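Local coordinates for type IV secretion protein Dot (Legionella pneumophila, PDB 6KS5) that is a deubiquitinase, Ceg23, that regulates the association of polyubiquitin molecules with the Legionella phagosome, at residues E139-M144 and F164-Y169; E148-E153 and L157-E162; S132-Y137 and E195-Y200. One frame throughout, in Å; residues are numbered along the deposited sequence.

Contact 1: residues E139-M144 and F164-Y169; sequences EYRSFM and FLEYFY
Arg141 reaches across to the helix carrying Glu166 and Tyr169 and meets both side chains, each at about a right angle to its own. Its chain runs extended from CG to NE, which carries the guanidinium out to the Glu166 carboxylate in a salt bridge, with NE 2.5 Å from Glu166 OE2. Both carboxylate oxygens face the guanidinium, but the groups are not coplanar: their planes stand 59° apart, and Glu166 OE1 sits over the centre of one guanidinium face, 3.0 Å above its plane. The carboxylate comes to this place because the Glu166 chain folds back at chi2 (-48°), although its first bond does not head for the arginine.

Tyr169 takes the edge of the same guanidinium. Its CE2 lies 3.2 Å from Arg141 NH1, close to the guanidinium plane, and the ring is turned 56° from that plane. Arg141 CB stands over one face of the ring, off toward the rim, in a CH-pi contact 4.1 Å from the ring centroid. The guanidinium edge comes to the rim from this same side of the ring. At the far end of the ring, Tyr169 OH gives a weak hydrogen bond to Ser142 OG at 3.5 Å, while the serine hydroxyl has its stronger partner in Glu173. Glu166 OE2 is likewise shared, since it also accepts a hydrogen bond from Tyr137, and this second bond helps fix the carboxylate.

The contact lies at the surface, where the turn following helix 130-140 meets helix 162-173. Arg141 also packs on Lys146 and Leu149 of helix 146-150, while Leu165 packs on Phe134 and Tyr137 of helix 130-140, and Phe168 reaches helix 193-214 at Ile197.

Contact 2: residues E148-E153 and L157-E162; sequences ELKSTE and LYEANE
The Tyr158 ring meets Leu149 at its edge: Leu149 O lies near the ring plane, 3.2 Å from Tyr158 CD2. Leu149 CD2 adds an apolar contact at the same CD2-CE2 edge, from the other side of the ring plane, 3.7 Å from Tyr158 CE2, and the two side chains run at a slant to each other. Thr152 OG1 approaches the ring obliquely, 4.0 Å from Tyr158 CE2, with its side chain across that of the tyrosine. Outside the two segments, Tyr137 packs edge-to-face with Tyr158, and the phenol OH is hydrogen-bonded to Ala133 O, so the ring is held at its far end by helix 130-140.

Alongside this buried part runs a charged one. Lys150 stretches out beyond CG, with chi2 at -175°, and crosses the side chains of Glu159 and Glu162 at about a right angle. Its aliphatic length passes Glu159 first, where CD lies 3.5 Å from Glu159 CG. Lys150 NZ then approaches between the two oxygens of Glu162, 3.0 Å from OE1 and 3.2 Å from OE2, in two weak hydrogen bonds within one salt bridge. Glu162 presents its carboxylate through a chain bent at chi2. Glu159 OE1 contributes a long salt bridge to Lys150 NZ at 3.9 Å, and the three residues make a small network.

Helices 146-150 and 155-160 thus pack through two unlike layers. On the inner side, the backbone carbonyl of Leu149 lies against the ring edge, where the aromatic hydrogens carry a slight positive charge. On the outer, partly exposed side, a single lysine is shared by two glutamates, an arrangement that probably offsets the repulsion between the neighbouring carboxylates and favours the charged form of the lysine.

Contact 3: residues S132-Y137 and E195-Y200; sequences SAFKNY and EAIKNY
Phe134 and Ile197 are the closest pair, with Phe134 CD2 3.6 Å from Ile197 CG2. The two side chains run past each other in opposite directions. As they pass, the isoleucine uses more than one branch. With CG2 anti to the backbone N and CG1 anti to the carbonyl carbon (chi1 -69°), both lie by CD2 of the ring, CG2 coming to it obliquely, and the CG1 branch runs on to place CD1 3.8 Å from Phe134 CB. Tyr200, one helical turn on, crosses Phe134 at about a right angle; Tyr200 CD2 lies at the edge of the Phe134 ring, 4.2 Å from Phe134 CE2.

This is an apolar helix-helix interface between 130-140 and 193-214 in the helical part of the chain, closest in backbone at Phe134 and Ile197, whose CA atoms are 7.8 Å apart. A second layer sets these side chains. Leu165 of helix 162-173 and Asn161 touch Phe134, and Phe168 lies on Ile197. The Tyr200 ring is stacked with that of Phe164, while its hydroxyl is hydrogen-bonded to Asn161 OD1, which ties the hydroxyl end of the tyrosine to the turn before helix 162-173.

From the N terminus, helix 130-140 enters first and takes part in both contact 3 and contact 1. After this helix the chain turns and runs into helices 146-150 and 155-160, whose pairing in contact 2 closes the shortest loop. Helix 162-173 returns to the turn and closes contact 1 around that loop, and helix 193-214 closes contact 3 around both, so the three nest without crossing. They also touch one another: Leu165 of contact 1 reaches Tyr158 of contact 2 as well as Phe134 of contact 3, Leu157 lies on Ala133, and Phe164 on Phe134. Together they bind five helices into one all-helical region, on the same side of the chain's centre.

Contact 1: residues E139-M144 and F164-Y169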
loop_
_atom_site.group_PDB
_atom_site.type_symbol
_atom_site.label_atom_id
_atom_site.label_comp_id
_atom_site.label_asym_id
_atom_site.label_seq_id
_atom_site.Cartn_x
_atom_site.Cartn_y
_atom_site.Cartn_z
ATOM N N GLU A 139 16.052 20.693 -0.927
ATOM C CA GLU A 139 15.805 22.104 -1.216
ATOM C C GLU A 139 14.426 22.559 -0.750
ATOM O O GLU A 139 14.264 23.722 -0.351
ATOM C CB GLU A 139 15.969 22.387 -2.711
ATOM C CG GLU A 139 17.353 22.042 -3.253
ATOM C CD GLU A 139 18.348 23.183 -3.116
ATOM O OE1 GLU A 139 19.568 22.918 -3.257
ATOM O OE2 GLU A 139 17.912 24.334 -2.871
ATOM N N TYR A 140 13.425 21.670 -0.789
ATOM C CA TYR A 140 12.084 22.059 -0.370
ATOM C C TYR A 140 11.972 22.211 1.140
ATOM O O TYR A 140 11.146 23.001 1.609
ATOM C CB TYR A 140 11.060 21.036 -0.846
ATOM C CG TYR A 140 10.638 21.146 -2.300
ATOM C CD1 TYR A 140 11.027 22.223 -3.089
ATOM C CD2 TYR A 140 9.842 20.159 -2.884
ATOM C CE1 TYR A 140 10.639 22.316 -4.421
ATOM C CE2 TYR A 140 9.450 20.240 -4.206
ATOM C CZ TYR A 140 9.850 21.319 -4.973
ATOM O OH TYR A 140 9.458 21.400 -6.293
ATOM N N ARG A 141 12.786 21.494 1.909
ATOM C CA ARG A 141 12.645 21.552 3.356
ATOM C C ARG A 141 13.172 22.846 3.958
ATOM O O ARG A 141 13.002 23.058 5.163
ATOM C CB ARG A 141 13.351 20.364 4.001
ATOM C CG ARG A 141 12.636 19.831 5.225
ATOM C CD ARG A 141 13.464 18.773 5.920
ATOM N NE ARG A 141 13.017 18.547 7.289
ATOM C CZ ARG A 141 13.423 19.265 8.326
ATOM N NH1 ARG A 141 14.280 20.258 8.147
ATOM N NH2 ARG A 141 12.970 18.991 9.542
ATOM N N SER A 142 13.799 23.716 3.163
ATOM C CA SER A 142 14.254 24.975 3.732
ATOM C C SER A 142 13.098 25.870 4.146
ATOM O O SER A 142 13.322 26.841 4.874
ATOM C CB SER A 142 15.169 25.707 2.749
ATOM O OG SER A 142 16.526 25.382 3.027
ATOM N N PHE A 143 11.882 25.581 3.684
ATOM C CA PHE A 143 10.714 26.355 4.081
ATOM C C PHE A 143 9.495 25.472 4.324
ATOM O O PHE A 143 8.393 25.999 4.533
ATOM C CB PHE A 143 10.407 27.411 3.016
ATOM C CG PHE A 143 9.969 26.829 1.704
ATOM C CD1 PHE A 143 10.898 26.275 0.837
ATOM C CD2 PHE A 143 8.630 26.847 1.330
ATOM C CE1 PHE A 143 10.505 25.740 -0.362
ATOM C CE2 PHE A 143 8.228 26.311 0.123
ATOM C CZ PHE A 143 9.168 25.757 -0.724
ATOM N N MET A 144 9.651 24.151 4.296
ATOM C CA MET A 144 8.542 23.223 4.460
ATOM C C MET A 144 8.862 22.251 5.584
ATOM O O MET A 144 9.931 21.632 5.588
ATOM C CB MET A 144 8.262 22.453 3.161
ATOM C CG MET A 144 7.320 23.171 2.207
ATOM S SD MET A 144 6.432 22.023 1.135
ATOM C CE MET A 144 7.742 21.451 0.065
ATOM N N PHE A 164 18.210 9.430 7.425
ATOM C CA PHE A 164 19.231 9.804 6.452
ATOM C C PHE A 164 18.885 11.121 5.770
ATOM O O PHE A 164 19.774 11.935 5.498
ATOM C CB PHE A 164 19.409 8.692 5.417
ATOM C CG PHE A 164 20.196 9.110 4.204
ATOM C CD1 PHE A 164 21.579 9.050 4.205
ATOM C CD2 PHE A 164 19.552 9.569 3.063
ATOM C CE1 PHE A 164 22.303 9.438 3.094
ATOM C CE2 PHE A 164 20.269 9.959 1.951
ATOM C CZ PHE A 164 21.645 9.892 1.966
ATOM N N LEU A 165 17.602 11.348 5.482
ATOM C CA LEU A 165 17.221 12.574 4.790
ATOM C C LEU A 165 17.409 13.794 5.682
ATOM O O LEU A 165 17.865 14.842 5.213
ATOM C CB LEU A 165 15.777 12.477 4.296
ATOM C CG LEU A 165 15.580 11.726 2.972
ATOM C CD1 LEU A 165 14.109 11.409 2.720
ATOM C CD2 LEU A 165 16.174 12.505 1.807
ATOM N N GLU A 166 17.075 13.681 6.971
ATOM C CA GLU A 166 17.303 14.798 7.884
ATOM C C GLU A 166 18.788 15.098 8.017
ATOM O O GLU A 166 19.203 16.265 8.002
ATOM C CB GLU A 166 16.696 14.502 9.251
ATOM C CG GLU A 166 15.219 14.831 9.338
ATOM C CD GLU A 166 14.895 16.206 8.781
ATOM O OE1 GLU A 166 15.521 17.194 9.226
ATOM O OE2 GLU A 166 14.018 16.289 7.891
ATOM N N TYR A 167 19.606 14.055 8.144
ATOM C CA TYR A 167 21.044 14.253 8.072
ATOM C C TYR A 167 21.437 14.846 6.724
ATOM O O TYR A 167 22.258 15.764 6.661
ATOM C CB TYR A 167 21.766 12.931 8.324
ATOM C CG TYR A 167 23.266 13.062 8.356
ATOM C CD1 TYR A 167 23.914 13.598 9.464
ATOM C CD2 TYR A 167 24.035 12.654 7.279
ATOM C CE1 TYR A 167 25.289 13.723 9.493
ATOM C CE2 TYR A 167 25.406 12.774 7.298
ATOM C CZ TYR A 167 26.028 13.310 8.401
ATOM O OH TYR A 167 27.397 13.427 8.401
ATOM N N PHE A 168 20.832 14.351 5.639
ATOM C CA PHE A 168 21.123 14.869 4.302
ATOM C C PHE A 168 20.771 16.347 4.188
ATOM O O PHE A 168 21.493 17.116 3.544
ATOM C CB PHE A 168 20.356 14.054 3.259
ATOM C CG PHE A 168 20.693 14.397 1.833
ATOM C CD1 PHE A 168 21.984 14.728 1.469
ATOM C CD2 PHE A 168 19.714 14.350 0.850
ATOM C CE1 PHE A 168 22.295 15.027 0.154
ATOM C CE2 PHE A 168 20.015 14.650 -0.471
ATOM C CZ PHE A 168 21.314 14.988 -0.817
ATOM N N TYR A 169 19.673 16.766 4.816
ATOM C CA TYR A 169 19.232 18.150 4.686
ATOM C C TYR A 169 20.201 19.102 5.373
ATOM O O TYR A 169 20.831 19.947 4.724
ATOM C CB TYR A 169 17.826 18.307 5.263
ATOM C CG TYR A 169 17.420 19.746 5.478
ATOM C CD1 TYR A 169 17.163 20.583 4.400
ATOM C CD2 TYR A 169 17.288 20.268 6.758
ATOM C CE1 TYR A 169 16.793 21.901 4.591
ATOM C CE2 TYR A 169 16.917 21.583 6.960
ATOM C CZ TYR A 169 16.671 22.395 5.875
ATOM O OH TYR A 169 16.299 23.707 6.071
#

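Contact 2: residues E148-E153 and L157-E162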
loop_
_atom_site.group_PDB
_atom_site.type_symbol
_atom_site.label_atom_id
_atom_site.label_comp_id
_atom_site.label_asym_id
_atom_site.label_seq_id
_atom_site.Cartn_x
_atom_site.Cartn_y
_atom_site.Cartn_z
ATOM N N GLU A 148 4.738 18.378 6.307
ATOM C CA GLU A 148 4.187 18.875 5.051
ATOM C C GLU A 148 4.706 18.078 3.859
ATOM O O GLU A 148 4.011 17.966 2.840
ATOM C CB GLU A 148 4.512 20.359 4.887
ATOM C CG GLU A 148 4.081 21.214 6.067
ATOM C CD GLU A 148 4.340 22.690 5.842
ATOM O OE1 GLU A 148 4.613 23.073 4.686
ATOM O OE2 GLU A 148 4.266 23.468 6.819
ATOM N N LEU A 149 5.908 17.517 3.967
ATOM C CA LEU A 149 6.451 16.647 2.935
ATOM C C LEU A 149 6.071 15.185 3.134
ATOM O O LEU A 149 6.269 14.380 2.217
ATOM C CB LEU A 149 7.980 16.783 2.884
ATOM C CG LEU A 149 8.552 18.076 2.291
ATOM C CD1 LEU A 149 9.377 18.833 3.316
ATOM C CD2 LEU A 149 9.389 17.778 1.053
ATOM N N LYS A 150 5.530 14.822 4.302
ATOM C CA LYS A 150 5.041 13.466 4.524
ATOM C C LYS A 150 3.643 13.248 3.959
ATOM O O LYS A 150 3.271 12.102 3.681
ATOM C CB LYS A 150 5.036 13.140 6.019
ATOM C CG LYS A 150 6.400 12.830 6.609
ATOM C CD LYS A 150 6.275 12.407 8.068
ATOM C CE LYS A 150 7.517 12.773 8.866
ATOM N NZ LYS A 150 7.527 12.131 10.210
ATOM N N SER A 151 2.864 14.311 3.789
ATOM C CA SER A 151 1.572 14.224 3.129
ATOM C C SER A 151 1.696 14.250 1.615
ATOM O O SER A 151 0.677 14.233 0.916
ATOM C CB SER A 151 0.663 15.371 3.585
ATOM O OG SER A 151 0.651 16.415 2.625
ATOM N N THR A 152 2.914 14.317 1.094
ATOM C CA THR A 152 3.111 14.348 -0.344
ATOM C C THR A 152 3.061 12.931 -0.909
ATOM O O THR A 152 2.990 11.936 -0.178
ATOM C CB THR A 152 4.433 15.036 -0.687
ATOM O OG1 THR A 152 5.520 14.335 -0.066
ATOM C CG2 THR A 152 4.421 16.477 -0.203
ATOM N N GLU A 153 3.113 12.846 -2.240
ATOM C CA GLU A 153 3.180 11.565 -2.934
ATOM C C GLU A 153 4.372 10.720 -2.498
ATOM O O GLU A 153 4.354 9.501 -2.693
ATOM C CB GLU A 153 3.249 11.789 -4.448
ATOM C CG GLU A 153 4.214 12.897 -4.886
ATOM C CD GLU A 153 3.665 14.305 -4.670
ATOM O OE1 GLU A 153 2.506 14.429 -4.208
ATOM O OE2 GLU A 153 4.400 15.285 -4.945
ATOM N N LEU A 157 8.076 7.065 1.285
ATOM C CA LEU A 157 9.519 7.038 1.066
ATOM C C LEU A 157 10.234 8.023 1.981
ATOM O O LEU A 157 11.336 7.741 2.473
ATOM C CB LEU A 157 9.829 7.341 -0.397
ATOM C CG LEU A 157 11.301 7.371 -0.797
ATOM C CD1 LEU A 157 11.739 6.004 -1.270
ATOM C CD2 LEU A 157 11.538 8.410 -1.883
ATOM N N TYR A 158 9.618 9.182 2.225
ATOM C CA TYR A 158 10.228 10.173 3.101
ATOM C C TYR A 158 10.233 9.714 4.555
ATOM O O TYR A 158 11.094 10.139 5.333
ATOM C CB TYR A 158 9.499 11.511 2.961
ATOM C CG TYR A 158 9.810 12.242 1.673
ATOM C CD1 TYR A 158 10.718 11.728 0.763
ATOM C CD2 TYR A 158 9.202 13.454 1.372
ATOM C CE1 TYR A 158 11.006 12.392 -0.408
ATOM C CE2 TYR A 158 9.490 14.129 0.202
ATOM C CZ TYR A 158 10.391 13.589 -0.682
ATOM O OH TYR A 158 10.683 14.248 -1.849
ATOM N N GLU A 159 9.287 8.853 4.939
ATOM C CA GLU A 159 9.234 8.385 6.319
ATOM C C GLU A 159 10.199 7.232 6.561
ATOM O O GLU A 159 10.825 7.158 7.624
ATOM C CB GLU A 159 7.813 7.969 6.683
ATOM C CG GLU A 159 7.093 9.003 7.519
ATOM C CD GLU A 159 6.045 8.398 8.436
ATOM O OE1 GLU A 159 5.305 9.171 9.083
ATOM O OE2 GLU A 159 5.956 7.152 8.500
ATOM N N ALA A 160 10.336 6.329 5.589
ATOM C CA ALA A 160 11.231 5.194 5.769
ATOM C C ALA A 160 12.675 5.649 5.941
ATOM O O ALA A 160 13.399 5.120 6.792
ATOM C CB ALA A 160 11.106 4.234 4.585
ATOM N N ASN A 161 13.110 6.635 5.153
ATOM C CA ASN A 161 14.480 7.139 5.198
ATOM C C ASN A 161 14.561 8.503 5.878
ATOM O O ASN A 161 15.355 9.362 5.488
ATOM C CB ASN A 161 15.078 7.217 3.798
ATOM C CG ASN A 161 14.759 6.003 2.961
ATOM O OD1 ASN A 161 15.370 4.948 3.113
ATOM N ND2 ASN A 161 13.787 6.145 2.066
ATOM N N GLU A 162 13.748 8.707 6.917
ATOM C CA GLU A 162 13.702 10.002 7.587
ATOM C C GLU A 162 15.051 10.372 8.190
ATOM O O GLU A 162 15.490 11.524 8.089
ATOM C CB GLU A 162 12.628 9.991 8.670
ATOM C CG GLU A 162 12.435 11.327 9.376
ATOM C CD GLU A 162 10.980 11.597 9.707
ATOM O OE1 GLU A 162 10.116 11.182 8.907
ATOM O OE2 GLU A 162 10.698 12.222 10.756
#

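Contact 3: residues S132-Y137 and E195-Y200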
loop_
_atom_site.group_PDB
_atom_site.type_symbol
_atom_site.label_atom_id
_atom_site.label_comp_id
_atom_site.label_asym_id
_atom_site.label_seq_id
_atom_site.Cartn_x
_atom_site.Cartn_y
_atom_site.Cartn_z
ATOM N N SER A 132 15.388 12.181 -7.515
ATOM C CA SER A 132 14.602 13.407 -7.575
ATOM C C SER A 132 13.885 13.668 -6.259
ATOM O O SER A 132 13.839 14.811 -5.789
ATOM C CB SER A 132 13.613 13.345 -8.741
ATOM O OG SER A 132 14.289 13.007 -9.939
ATOM N N ALA A 133 13.315 12.627 -5.651
ATOM C CA ALA A 133 12.574 12.820 -4.411
ATOM C C ALA A 133 13.484 13.320 -3.301
ATOM O O ALA A 133 13.106 14.210 -2.529
ATOM C CB ALA A 133 11.887 11.518 -3.994
ATOM N N PHE A 134 14.699 12.771 -3.217
ATOM C CA PHE A 134 15.627 13.191 -2.175
ATOM C C PHE A 134 16.120 14.607 -2.422
ATOM O O PHE A 134 16.087 15.454 -1.522
ATOM C CB PHE A 134 16.800 12.219 -2.099
ATOM C CG PHE A 134 16.514 10.984 -1.291
ATOM C CD1 PHE A 134 15.210 10.569 -1.069
ATOM C CD2 PHE A 134 17.546 10.244 -0.751
ATOM C CE1 PHE A 134 14.945 9.438 -0.330
ATOM C CE2 PHE A 134 17.289 9.116 -0.009
ATOM C CZ PHE A 134 15.988 8.710 0.200
ATOM N N LYS A 135 16.586 14.884 -3.639
ATOM C CA LYS A 135 17.006 16.239 -3.966
ATOM C C LYS A 135 15.891 17.237 -3.685
ATOM O O LYS A 135 16.123 18.281 -3.060
ATOM C CB LYS A 135 17.445 16.308 -5.427
ATOM C CG LYS A 135 18.798 15.670 -5.677
ATOM C CD LYS A 135 19.247 15.869 -7.108
ATOM C CE LYS A 135 19.867 14.600 -7.661
ATOM N NZ LYS A 135 20.348 14.799 -9.055
ATOM N N ASN A 136 14.668 16.920 -4.116
ATOM C CA ASN A 136 13.524 17.759 -3.782
ATOM C C ASN A 136 13.374 17.909 -2.277
ATOM O O ASN A 136 13.073 19.001 -1.784
ATOM C CB ASN A 136 12.243 17.177 -4.378
ATOM C CG ASN A 136 12.164 17.357 -5.871
ATOM O OD1 ASN A 136 12.854 18.200 -6.437
ATOM N ND2 ASN A 136 11.316 16.567 -6.519
ATOM N N TYR A 137 13.572 16.819 -1.530
ATOM C CA TYR A 137 13.448 16.884 -0.078
ATOM C C TYR A 137 14.414 17.900 0.514
ATOM O O TYR A 137 14.069 18.624 1.454
ATOM C CB TYR A 137 13.689 15.503 0.532
ATOM C CG TYR A 137 13.326 15.411 1.994
ATOM C CD1 TYR A 137 14.227 15.777 2.980
ATOM C CD2 TYR A 137 12.080 14.955 2.387
ATOM C CE1 TYR A 137 13.891 15.695 4.318
ATOM C CE2 TYR A 137 11.732 14.870 3.716
ATOM C CZ TYR A 137 12.638 15.240 4.680
ATOM O OH TYR A 137 12.295 15.157 6.011
ATOM N N GLU A 195 25.827 10.226 -5.680
ATOM C CA GLU A 195 26.593 9.054 -5.275
ATOM C C GLU A 195 26.358 8.718 -3.812
ATOM O O GLU A 195 26.363 7.541 -3.442
ATOM C CB GLU A 195 28.082 9.272 -5.535
ATOM N N ALA A 196 26.133 9.729 -2.974
ATOM C CA ALA A 196 25.806 9.457 -1.580
ATOM C C ALA A 196 24.427 8.820 -1.452
ATOM O O ALA A 196 24.242 7.889 -0.660
ATOM C CB ALA A 196 25.888 10.743 -0.761
ATOM N N ILE A 197 23.451 9.303 -2.230
ATOM C CA ILE A 197 22.099 8.749 -2.180
ATOM C C ILE A 197 22.102 7.292 -2.620
ATOM O O ILE A 197 21.484 6.434 -1.979
ATOM C CB ILE A 197 21.142 9.592 -3.042
ATOM C CG1 ILE A 197 20.906 10.965 -2.409
ATOM C CG2 ILE A 197 19.823 8.860 -3.238
ATOM C CD1 ILE A 197 20.350 11.988 -3.378
ATOM N N LYS A 198 22.801 6.989 -3.715
ATOM C CA LYS A 198 22.897 5.607 -4.172
ATOM C C LYS A 198 23.620 4.732 -3.152
ATOM O O LYS A 198 23.196 3.601 -2.885
ATOM C CB LYS A 198 23.608 5.560 -5.523
ATOM C CG LYS A 198 23.534 4.219 -6.234
ATOM C CD LYS A 198 23.965 4.355 -7.690
ATOM C CE LYS A 198 24.588 3.074 -8.212
ATOM N NZ LYS A 198 23.805 1.880 -7.793
ATOM N N ASN A 199 24.708 5.243 -2.566
ATOM C CA ASN A 199 25.432 4.478 -1.557
ATOM C C ASN A 199 24.555 4.191 -0.348
ATOM O O ASN A 199 24.663 3.125 0.269
ATOM C CB ASN A 199 26.689 5.227 -1.121
ATOM C CG ASN A 199 27.814 5.099 -2.114
ATOM O OD1 ASN A 199 27.847 4.169 -2.918
ATOM N ND2 ASN A 199 28.756 6.032 -2.057
ATOM N N TYR A 200 23.698 5.144 0.023
ATOM C CA TYR A 200 22.750 4.893 1.099
ATOM C C TYR A 200 21.681 3.911 0.654
ATOM O O TYR A 200 21.304 3.007 1.411
ATOM C CB TYR A 200 22.112 6.200 1.559
ATOM C CG TYR A 200 20.898 5.995 2.428
ATOM C CD1 TYR A 200 21.025 5.485 3.707
ATOM C CD2 TYR A 200 19.622 6.307 1.968
ATOM C CE1 TYR A 200 19.923 5.294 4.510
ATOM C CE2 TYR A 200 18.506 6.118 2.767
ATOM C CZ TYR A 200 18.664 5.610 4.039
ATOM O OH TYR A 200 17.573 5.413 4.855
#